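Local atomic coordinates of restriction endonuclease S subunits (Thermoanaerobacter tengcongensis, PDB entry 3OKG), a protein that probably binds DNA as the specificity subunit of a type I restriction-modification methyltransferase, in which it joins M polypeptides. Residues V216-H219 with P220-L224; K83-R86 with S87-I91. One frame throughout, in Å; residues are numbered along the deposited sequence.

Contact 1: residues V216-H219 with P220-L224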
loop_
_atom_site.group_PDB
_atom_site.type_symbol
_atom_site.label_atom_id
_atom_site.label_comp_id
_atom_site.label_asym_id
_atom_site.label_seq_id
_atom_site.Cartn_x
_atom_site.Cartn_y
_atom_site.Cartn_z
ATOM N N VAL A 216 -12.490 29.608 -3.175
ATOM C CA VAL A 216 -13.933 29.713 -3.399
ATOM C C VAL A 216 -14.679 29.934 -2.092
ATOM O O VAL A 216 -15.829 30.398 -2.098
ATOM C CB VAL A 216 -14.530 28.485 -4.138
ATOM C CG1 VAL A 216 -13.889 28.307 -5.505
ATOM C CG2 VAL A 216 -14.376 27.240 -3.300
ATOM N N PHE A 217 -14.045 29.560 -0.985
ATOM C CA PHE A 217 -14.648 29.682 0.335
ATOM C C PHE A 217 -13.836 30.652 1.178
ATOM O O PHE A 217 -12.947 30.250 1.929
ATOM C CB PHE A 217 -14.722 28.318 1.021
ATOM C CG PHE A 217 -15.550 27.309 0.277
ATOM C CD1 PHE A 217 -16.787 27.656 -0.241
ATOM C CD2 PHE A 217 -15.093 26.014 0.096
ATOM C CE1 PHE A 217 -17.551 26.730 -0.925
ATOM C CE2 PHE A 217 -15.853 25.085 -0.587
ATOM C CZ PHE A 217 -17.084 25.443 -1.099
ATOM N N PRO A 218 -14.149 31.935 1.040
ATOM C CA PRO A 218 -13.390 32.998 1.714
ATOM C C PRO A 218 -14.102 33.218 3.065
ATOM O O PRO A 218 -15.169 32.668 3.294
ATOM C CB PRO A 218 -13.550 34.242 0.841
ATOM C CG PRO A 218 -14.359 33.865 -0.338
ATOM C CD PRO A 218 -14.830 32.454 -0.197
ATOM N N HIS A 219 -13.511 34.009 3.953
ATOM C CA HIS A 219 -14.120 34.270 5.257
ATOM C C HIS A 219 -15.356 35.136 5.056
ATOM O O HIS A 219 -15.406 35.937 4.122
ATOM C CB HIS A 219 -13.114 34.970 6.169
ATOM C CG HIS A 219 -13.648 35.290 7.527
ATOM N ND1 HIS A 219 -13.677 34.365 8.551
ATOM C CD2 HIS A 219 -14.164 36.435 8.038
ATOM C CE1 HIS A 219 -14.193 34.925 9.631
ATOM N NE2 HIS A 219 -14.495 36.182 9.346
ATOM N N PRO A 220 -16.401 34.928 5.884
ATOM C CA PRO A 220 -17.613 35.740 5.691
ATOM C C PRO A 220 -17.295 37.232 5.618
ATOM O O PRO A 220 -16.525 37.726 6.435
ATOM C CB PRO A 220 -18.437 35.432 6.950
ATOM C CG PRO A 220 -18.021 34.025 7.332
ATOM C CD PRO A 220 -16.556 33.921 6.950
ATOM N N GLY A 221 -17.897 37.933 4.670
ATOM C CA GLY A 221 -17.646 39.357 4.516
ATOM C C GLY A 221 -16.596 39.657 3.461
ATOM O O GLY A 221 -16.583 40.752 2.875
ATOM N N ALA A 222 -15.733 38.677 3.185
ATOM C CA ALA A 222 -14.741 38.837 2.122
ATOM C C ALA A 222 -15.438 39.101 0.792
ATOM O O ALA A 222 -16.617 38.772 0.627
ATOM C CB ALA A 222 -13.853 37.623 2.030
ATOM N N ASP A 223 -14.700 39.708 -0.142
ATOM C CA ASP A 223 -15.208 40.032 -1.466
ATOM C C ASP A 223 -15.745 38.797 -2.154
ATOM O O ASP A 223 -15.096 37.766 -2.139
ATOM C CB ASP A 223 -14.071 40.583 -2.346
ATOM C CG ASP A 223 -13.547 41.912 -1.858
ATOM O OD1 ASP A 223 -13.778 42.247 -0.675
ATOM O OD2 ASP A 223 -12.900 42.624 -2.660
ATOM N N LEU A 224 -16.903 38.916 -2.791
ATOM C CA LEU A 224 -17.393 37.850 -3.648
ATOM C C LEU A 224 -17.768 38.470 -4.968
ATOM O O LEU A 224 -18.198 39.626 -5.022
ATOM C CB LEU A 224 -18.634 37.137 -3.058
ATOM C CG LEU A 224 -18.584 36.583 -1.638
ATOM C CD1 LEU A 224 -19.979 36.077 -1.212
ATOM C CD2 LEU A 224 -17.554 35.473 -1.521
#
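P220 CD lies over one face of the H219 imidazole, and the carbonyl of H219 reaches round to A222 to close the bend. H219 CB sits 3.3 Å from P220 N. CG is anti to the backbone N (chi1 180°), a torsion that swings the ring back beside the carbonyl carbon and therefore onto the proline that follows. CG and ND1 then both lie against P220 CD. That methylene makes a CH-pi contact over the face of the imidazole, 3.4 Å from P220 CD to the centroid of the H219 ring and displaced somewhat toward the rim. On the same face, H219 CD2 comes to 3.1 Å from P220 O, while CE1, at the far end, still has P220 CD as its neighbour.

The backbone under this pair is gripped by one bond, A222 N to H219 O at 2.9 Å, with an N-H...O angle of 157° and the donor tilted from the carbonyl plane. G221 takes a positive phi of 96°, where a side chain would jam against P220 O. Past the bend the chain doubles back on P218: A222 CB meets P218 CB at 3.6 Å, and L224 CD2 reaches P218 CG at 3.8 Å. P218 and L224 also rest on P361 of strand 359-362, and P220 touches F359, so P218, P220 and L224 all rest on strand 359-362. H219 itself is exposed. A222 O accepts a hydrogen bond from W230 NE1. This is a type II beta turn, H219 to A222, in the linker that leads from the long helix 174-216 to strand 229-232 of the second specificity region.

Contact 2: residues K83-R86 with S87-I91; sequences KVIR and SGDVI. With SO4 (sulfate ion), chain H.
D89 turns its carboxylate back to the backbone N of R86, and this is the tight part of the contact. D89 OD2 accepts a hydrogen bond from R86 N at 2.7 Å, approached from well above the carboxylate plane, and the backbone answers with D89 N to R86 O at 2.9 Å. With CG beside its own backbone N (chi1 -76°), D89 holds OD2 close to I85 CA as well. The same oxygen forms a salt bridge with R122, so two donors grip it in a buried spot. Beside it, I85 CG2 meets I91 CG2 at 4.0 Å, and both isoleucines pack on C114 and V54.

The outer side is looser. The R86 chain bends at chi2 (-73°) and carries its guanidinium away from D89 to a sulfate, probably from the crystallisation liquor. All three bonds there are weak: NE of R86 to sulfate O2 at 3.0 Å, and NE and NH2 of R86 to sulfate O4, which lies at the edge of the group and in its plane. V84 CG1 touches that sulfate from the strand. G88, at positive phi, completes a type II beta turn, R86 to D89, joining strands 81-84 and 90-93 of the first DNA specificity domain.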
loop_
_atom_site.group_PDB
_atom_site.type_symbol
_atom_site.label_atom_id
_atom_site.label_comp_id
_atom_site.label_asym_id
_atom_site.label_seq_id
_atom_site.Cartn_x
_atom_site.Cartn_y
_atom_site.Cartn_z
ATOM N N LYS A 83 29.804 -20.089 7.713
ATOM C CA LYS A 83 30.004 -20.228 6.257
ATOM C C LYS A 83 30.749 -19.031 5.722
ATOM O O LYS A 83 30.322 -17.905 5.932
ATOM C CB LYS A 83 28.660 -20.391 5.520
ATOM C CG LYS A 83 28.017 -21.760 5.747
ATOM C CD LYS A 83 26.702 -21.923 4.978
ATOM C CE LYS A 83 26.190 -23.374 5.124
ATOM N NZ LYS A 83 24.932 -23.597 4.364
ATOM N N VAL A 84 31.857 -19.286 5.020
ATOM C CA VAL A 84 32.699 -18.218 4.512
ATOM C C VAL A 84 32.073 -17.704 3.228
ATOM O O VAL A 84 31.735 -18.485 2.353
ATOM C CB VAL A 84 34.101 -18.731 4.175
ATOM C CG1 VAL A 84 34.884 -17.680 3.424
ATOM C CG2 VAL A 84 34.835 -19.164 5.435
ATOM N N ILE A 85 31.860 -16.399 3.133
ATOM C CA ILE A 85 31.336 -15.864 1.883
ATOM C C ILE A 85 32.411 -15.133 1.100
ATOM O O ILE A 85 33.389 -14.613 1.666
ATOM C CB ILE A 85 30.128 -14.944 2.100
ATOM C CG1 ILE A 85 30.475 -13.803 3.076
ATOM C CG2 ILE A 85 28.973 -15.769 2.644
ATOM C CD1 ILE A 85 29.301 -12.837 3.390
ATOM N N ARG A 86 32.207 -15.075 -0.205
ATOM C CA ARG A 86 33.148 -14.407 -1.108
ATOM C C ARG A 86 32.404 -13.414 -1.987
ATOM O O ARG A 86 31.205 -13.565 -2.247
ATOM C CB ARG A 86 33.870 -15.436 -1.985
ATOM C CG ARG A 86 34.732 -16.444 -1.202
ATOM C CD ARG A 86 36.001 -15.776 -0.673
ATOM N NE ARG A 86 36.758 -16.696 0.169
ATOM C CZ ARG A 86 37.775 -16.343 0.950
ATOM N NH1 ARG A 86 38.173 -15.075 1.008
ATOM N NH2 ARG A 86 38.394 -17.265 1.680
ATOM N N SER A 87 33.113 -12.380 -2.432
ATOM C CA SER A 87 32.515 -11.405 -3.318
ATOM C C SER A 87 31.774 -12.103 -4.457
ATOM O O SER A 87 32.333 -12.968 -5.131
ATOM C CB SER A 87 33.627 -10.531 -3.931
ATOM O OG SER A 87 33.042 -9.488 -4.679
ATOM N N GLY A 88 30.533 -11.704 -4.701
ATOM C CA GLY A 88 29.790 -12.287 -5.802
ATOM C C GLY A 88 28.971 -13.510 -5.436
ATOM O O GLY A 88 28.197 -14.000 -6.267
ATOM N N ASP A 89 29.124 -14.032 -4.215
ATOM C CA ASP A 89 28.292 -15.179 -3.836
ATOM C C ASP A 89 26.845 -14.691 -3.783
ATOM O O ASP A 89 26.593 -13.531 -3.481
ATOM C CB ASP A 89 28.617 -15.713 -2.433
ATOM C CG ASP A 89 29.898 -16.536 -2.385
ATOM O OD1 ASP A 89 30.431 -16.907 -3.445
ATOM O OD2 ASP A 89 30.370 -16.805 -1.269
ATOM N N VAL A 90 25.903 -15.591 -4.032
ATOM C CA VAL A 90 24.519 -15.341 -3.694
ATOM C C VAL A 90 24.232 -16.113 -2.427
ATOM O O VAL A 90 24.565 -17.297 -2.335
ATOM C CB VAL A 90 23.590 -15.799 -4.846
ATOM C CG1 VAL A 90 22.108 -15.712 -4.417
ATOM C CG2 VAL A 90 23.856 -14.943 -6.101
ATOM N N ILE A 91 23.609 -15.474 -1.439
ATOM C CA ILE A 91 23.195 -16.220 -0.257
ATOM C C ILE A 91 21.681 -16.298 -0.241
ATOM O O ILE A 91 20.996 -15.319 -0.462
ATOM C CB ILE A 91 23.742 -15.593 1.048
ATOM C CG1 ILE A 91 23.404 -14.098 1.086
ATOM C CG2 ILE A 91 25.263 -15.696 1.055
ATOM C CD1 ILE A 91 23.748 -13.423 2.453
HETATM S S SO4 H . 37.061 -20.539 -0.071
HETATM O O1 SO4 H . 38.397 -21.058 0.224
HETATM O O2 SO4 H . 37.181 -19.457 -1.048
HETATM O O3 SO4 H . 36.228 -21.615 -0.622
HETATM O O4 SO4 H . 36.447 -20.019 1.153
#

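How the contacts relate
From the N terminus, the chain reaches contact 2 first. There residues 83-91 turn between strand 81-84, an outermost strand of the mixed sheet, and strand 90-93, the middle strand of a separate antiparallel sheet, so the bend ties two sheets of the first specificity region together. The chain then runs along the long helix 174-216 to the opposite side of the molecule, where contact 1 closes its bend ahead of strand 229-232. The two are in series, neither nested nor crossing. Their centres stand about 68 Å apart and their nearest atoms about 55 Å, with the helix spanning much of the gap between the two halves.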